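Local coordinates for putative adenylate cyclase (Vibrio parahaemolyticus, PDB 2ACA), which probably belongs to the class IV-like adenylate cyclases of the CYTH family and so may convert ATP to cyclic AMP, though its function is unproven, at residues Lys113-Ile125 with Asp128-Ile141. Numbering follows the deposited sequence.
Sequences KIRSIFFVGEFHI and DFLDGFGHFAEFAI. With PO4 (phosphate ion), chain D.
Arg-115 and Asp-128 carry the polar heart of this contact. The guanidinium meets the carboxylate side-on, Arg-115 NE to Asp-128 OD2 at 2.8 Å and Arg-115 NH2 to Asp-128 OD1 at 2.7 Å, with the two planes only 17° apart. With CG anti to the backbone N (chi1 161°) and a bend at chi3, the arginine lies alongside the aspartate, both pointing the same way. That two-point grip fixes the guanidinium's rotation; NH1 also makes a salt bridge with Glu-43. Weak hydrogen bonds run from Arg-115 NH1 (2.9 Å) and NH2 to phosphate O3. Glu-138 OE1 sits 3.4 Å from Arg-115 NH2, well out of the guanidinium plane, a purely charge-based pairing. The ion, probably from the crystallisation liquor and also bound by Arg-65, lies on the sheet face carrying Arg-115, Asp-128 and Glu-138, consistent with the charged tunnel of the antiparallel CYTH barrel, which in relatives takes the substrate's phosphates. Strand 123-130 runs between its two hairpin partners: Phe-129 N hydrogen-bonds to Ile-114 O on one side, His-124 N to Ala-140 O (2.8 Å) on the other. Apolar packing is close where Phe-123 CD1 reaches Ile-141 CB at 3.5 Å; Ile-125 CG1 lies 4.0 Å from Phe-139 CE2. Helix 152-162 covers Phe-123, Phe-139 and Ile-141, and Phe-163 packs on Ile-125 and Phe-139. Looser are exposed Ile-114, paired with partly exposed Phe-129, and, beside the packed cluster, poorly ordered Glu-122 of the type II' turn, which crosses Ile-141, its OE1 near CD1.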
# COMPACT_ATOMS: atom_id res chain seq x y z
N LYS A 113 10.51 -18.33 3.67
CA LYS A 113 11.50 -18.56 4.71
C LYS A 113 10.74 -18.49 6.02
O LYS A 113 9.66 -17.91 6.08
CB LYS A 113 12.59 -17.47 4.68
CG LYS A 113 12.16 -16.18 5.37
CD LYS A 113 12.69 -14.91 4.71
CE LYS A 113 14.15 -14.67 4.97
NZ LYS A 113 14.99 -15.55 4.12
N ILE A 114 11.30 -19.11 7.06
CA ILE A 114 10.69 -19.09 8.38
C ILE A 114 11.43 -17.99 9.12
O ILE A 114 12.66 -17.96 9.13
CB ILE A 114 10.86 -20.45 9.10
CG1 ILE A 114 10.27 -21.57 8.23
CG2 ILE A 114 10.17 -20.43 10.45
CD1 ILE A 114 8.77 -21.41 7.93
N ARG A 115 10.69 -17.07 9.72
CA ARG A 115 11.33 -15.96 10.41
C ARG A 115 10.82 -15.64 11.81
O ARG A 115 9.67 -15.93 12.16
CB ARG A 115 11.24 -14.71 9.51
CG ARG A 115 11.45 -13.38 10.23
CD ARG A 115 11.55 -12.22 9.24
NE ARG A 115 12.81 -12.28 8.52
CZ ARG A 115 13.25 -11.36 7.67
NH1 ARG A 115 12.52 -10.28 7.42
NH2 ARG A 115 14.44 -11.51 7.11
N SER A 116 11.70 -15.04 12.61
CA SER A 116 11.40 -14.62 13.96
C SER A 116 12.04 -13.25 14.16
O SER A 116 13.18 -13.02 13.74
CB SER A 116 11.99 -15.59 14.99
OG SER A 116 11.29 -16.82 15.02
N ILE A 117 11.30 -12.34 14.77
CA ILE A 117 11.81 -11.01 15.02
C ILE A 117 11.63 -10.64 16.49
O ILE A 117 10.54 -10.80 17.05
CB ILE A 117 11.10 -9.96 14.13
CG1 ILE A 117 11.30 -10.33 12.65
CG2 ILE A 117 11.67 -8.57 14.40
CD1 ILE A 117 10.84 -9.26 11.66
N PHE A 118 12.70 -10.15 17.12
CA PHE A 118 12.67 -9.76 18.52
C PHE A 118 13.13 -8.33 18.70
O PHE A 118 13.83 -7.78 17.85
CB PHE A 118 13.56 -10.66 19.37
CG PHE A 118 13.30 -12.12 19.17
CD1 PHE A 118 14.00 -12.84 18.21
CD2 PHE A 118 12.37 -12.78 19.95
CE1 PHE A 118 13.77 -14.19 18.03
CE2 PHE A 118 12.12 -14.13 19.78
CZ PHE A 118 12.83 -14.84 18.81
N PHE A 119 12.75 -7.73 19.82
CA PHE A 119 13.11 -6.36 20.14
C PHE A 119 14.01 -6.33 21.37
O PHE A 119 13.80 -7.09 22.32
CB PHE A 119 11.85 -5.53 20.44
CG PHE A 119 10.95 -5.31 19.25
CD1 PHE A 119 9.65 -4.83 19.43
CD2 PHE A 119 11.40 -5.54 17.95
CE1 PHE A 119 8.82 -4.59 18.34
CE2 PHE A 119 10.57 -5.30 16.85
CZ PHE A 119 9.28 -4.82 17.05
N VAL A 120 15.01 -5.46 21.34
CA VAL A 120 15.94 -5.28 22.46
C VAL A 120 16.24 -3.80 22.39
O VAL A 120 17.16 -3.37 21.70
CB VAL A 120 17.24 -6.08 22.27
CG1 VAL A 120 18.22 -5.73 23.37
CG2 VAL A 120 16.95 -7.58 22.32
N GLY A 121 15.44 -3.01 23.11
CA GLY A 121 15.61 -1.58 23.08
C GLY A 121 14.94 -1.12 21.79
O GLY A 121 13.79 -1.46 21.54
N GLU A 122 15.67 -0.37 20.98
CA GLU A 122 15.13 0.11 19.71
C GLU A 122 15.74 -0.72 18.58
O GLU A 122 15.44 -0.51 17.40
CB GLU A 122 15.47 1.59 19.51
CG GLU A 122 16.96 1.88 19.38
CD GLU A 122 17.24 3.36 19.22
OE1 GLU A 122 16.67 3.98 18.29
OE2 GLU A 122 18.03 3.91 20.02
N PHE A 123 16.60 -1.66 18.95
CA PHE A 123 17.25 -2.52 17.97
C PHE A 123 16.44 -3.77 17.70
O PHE A 123 15.82 -4.33 18.61
CB PHE A 123 18.65 -2.89 18.46
CG PHE A 123 19.55 -1.71 18.67
CD1 PHE A 123 19.92 -0.91 17.59
CD2 PHE A 123 19.99 -1.37 19.94
CE1 PHE A 123 20.73 0.21 17.78
CE2 PHE A 123 20.79 -0.25 20.14
CZ PHE A 123 21.16 0.54 19.06
N HIS A 124 16.45 -4.22 16.45
CA HIS A 124 15.71 -5.41 16.04
C HIS A 124 16.63 -6.60 15.82
O HIS A 124 17.73 -6.45 15.30
CB HIS A 124 14.95 -5.14 14.73
CG HIS A 124 14.03 -3.96 14.79
ND1 HIS A 124 12.97 -3.89 15.66
CD2 HIS A 124 14.02 -2.81 14.07
CE1 HIS A 124 12.33 -2.74 15.48
NE2 HIS A 124 12.95 -2.07 14.52
N ILE A 125 16.18 -7.78 16.23
CA ILE A 125 16.96 -8.98 16.03
C ILE A 125 16.11 -9.94 15.20
O ILE A 125 15.03 -10.32 15.61
CB ILE A 125 17.30 -9.69 17.35
CG1 ILE A 125 18.15 -8.78 18.24
CG2 ILE A 125 18.02 -11.00 17.05
CD1 ILE A 125 18.62 -9.46 19.52
N ASP A 128 16.40 -16.07 10.91
CA ASP A 128 15.82 -16.73 9.75
C ASP A 128 16.34 -18.14 9.52
O ASP A 128 17.45 -18.48 9.92
CB ASP A 128 16.10 -15.91 8.49
CG ASP A 128 15.44 -14.56 8.52
OD1 ASP A 128 15.86 -13.68 7.74
OD2 ASP A 128 14.50 -14.37 9.31
N PHE A 129 15.54 -18.95 8.84
CA PHE A 129 15.95 -20.30 8.51
C PHE A 129 15.60 -20.65 7.07
O PHE A 129 14.42 -20.85 6.73
CB PHE A 129 15.29 -21.34 9.42
CG PHE A 129 15.47 -22.75 8.94
CD1 PHE A 129 16.74 -23.32 8.90
CD2 PHE A 129 14.39 -23.50 8.50
CE1 PHE A 129 16.93 -24.62 8.42
CE2 PHE A 129 14.56 -24.79 8.02
CZ PHE A 129 15.83 -25.35 7.98
N LEU A 130 16.61 -20.72 6.23
CA LEU A 130 16.36 -21.09 4.85
C LEU A 130 16.62 -22.57 4.74
O LEU A 130 17.75 -23.04 4.92
CB LEU A 130 17.28 -20.32 3.91
CG LEU A 130 16.63 -19.27 3.02
CD1 LEU A 130 16.07 -18.13 3.86
CD2 LEU A 130 17.69 -18.78 2.06
N ASP A 131 15.55 -23.31 4.45
CA ASP A 131 15.64 -24.74 4.31
C ASP A 131 16.74 -25.00 3.28
O ASP A 131 16.66 -24.52 2.15
CB ASP A 131 14.30 -25.30 3.83
CG ASP A 131 14.31 -26.80 3.69
OD1 ASP A 131 15.06 -27.32 2.83
OD2 ASP A 131 13.57 -27.49 4.43
N GLY A 132 17.78 -25.71 3.71
CA GLY A 132 18.88 -26.05 2.84
C GLY A 132 20.19 -25.32 3.02
O GLY A 132 21.27 -25.90 2.81
N PHE A 133 20.10 -24.05 3.43
CA PHE A 133 21.27 -23.16 3.59
C PHE A 133 21.59 -22.74 5.02
O PHE A 133 22.65 -22.16 5.29
CB PHE A 133 21.05 -21.96 2.67
CG PHE A 133 20.18 -22.30 1.50
CD1 PHE A 133 20.70 -22.86 0.34
CD2 PHE A 133 18.79 -22.16 1.62
CE1 PHE A 133 19.85 -23.28 -0.68
CE2 PHE A 133 17.92 -22.56 0.62
CZ PHE A 133 18.45 -23.13 -0.54
N GLY A 134 20.68 -23.04 5.94
CA GLY A 134 20.93 -22.74 7.34
C GLY A 134 20.24 -21.54 7.94
O GLY A 134 19.35 -20.93 7.35
N HIS A 135 20.68 -21.21 9.15
CA HIS A 135 20.16 -20.10 9.93
C HIS A 135 20.95 -18.81 9.75
O HIS A 135 22.18 -18.82 9.70
CB HIS A 135 20.14 -20.46 11.42
CG HIS A 135 19.18 -21.55 11.77
ND1 HIS A 135 19.30 -22.83 11.29
CD2 HIS A 135 18.10 -21.55 12.58
CE1 HIS A 135 18.33 -23.58 11.78
NE2 HIS A 135 17.58 -22.83 12.57
N PHE A 136 20.23 -17.70 9.67
CA PHE A 136 20.82 -16.38 9.50
C PHE A 136 20.26 -15.44 10.56
O PHE A 136 19.17 -15.67 11.09
CB PHE A 136 20.48 -15.85 8.10
CG PHE A 136 21.12 -16.62 6.99
CD1 PHE A 136 22.37 -16.25 6.50
CD2 PHE A 136 20.48 -17.72 6.43
CE1 PHE A 136 22.98 -16.95 5.46
CE2 PHE A 136 21.08 -18.43 5.38
CZ PHE A 136 22.34 -18.04 4.90
N ALA A 137 21.00 -14.39 10.88
CA ALA A 137 20.55 -13.42 11.87
C ALA A 137 20.81 -12.00 11.39
O ALA A 137 21.84 -11.72 10.77
CB ALA A 137 21.25 -13.65 13.21
N GLU A 138 19.87 -11.10 11.66
CA GLU A 138 20.01 -9.71 11.26
C GLU A 138 19.83 -8.83 12.47
O GLU A 138 18.93 -9.06 13.28
CB GLU A 138 18.97 -9.33 10.20
CG GLU A 138 18.92 -10.26 9.00
CD GLU A 138 17.96 -9.77 7.93
OE1 GLU A 138 16.82 -9.38 8.27
OE2 GLU A 138 18.34 -9.79 6.74
N PHE A 139 20.69 -7.82 12.59
CA PHE A 139 20.62 -6.87 13.68
C PHE A 139 20.46 -5.53 13.00
O PHE A 139 21.22 -5.21 12.08
CB PHE A 139 21.90 -6.90 14.52
CG PHE A 139 22.12 -8.21 15.22
CD1 PHE A 139 22.57 -9.32 14.52
CD2 PHE A 139 21.82 -8.36 16.57
CE1 PHE A 139 22.73 -10.56 15.15
CE2 PHE A 139 21.97 -9.59 17.21
CZ PHE A 139 22.43 -10.69 16.49
N ALA A 140 19.49 -4.73 13.42
CA ALA A 140 19.28 -3.45 12.76
C ALA A 140 18.51 -2.42 13.58
O ALA A 140 17.95 -2.72 14.63
CB ALA A 140 18.57 -3.68 11.42
N ILE A 141 18.50 -1.20 13.06
CA ILE A 141 17.80 -0.09 13.67
C ILE A 141 17.51 0.91 12.56
O ILE A 141 18.41 1.28 11.80
CB ILE A 141 18.67 0.61 14.75
CG1 ILE A 141 18.04 1.94 15.15
CG2 ILE A 141 20.07 0.83 14.22
CD1 ILE A 141 16.67 1.81 15.77
P PO4 D . 14.86 -7.50 5.74
O1 PO4 D . 15.20 -8.49 4.69
O2 PO4 D . 16.04 -6.64 6.03
O3 PO4 D . 14.45 -8.20 6.98
O4 PO4 D . 13.73 -6.65 5.27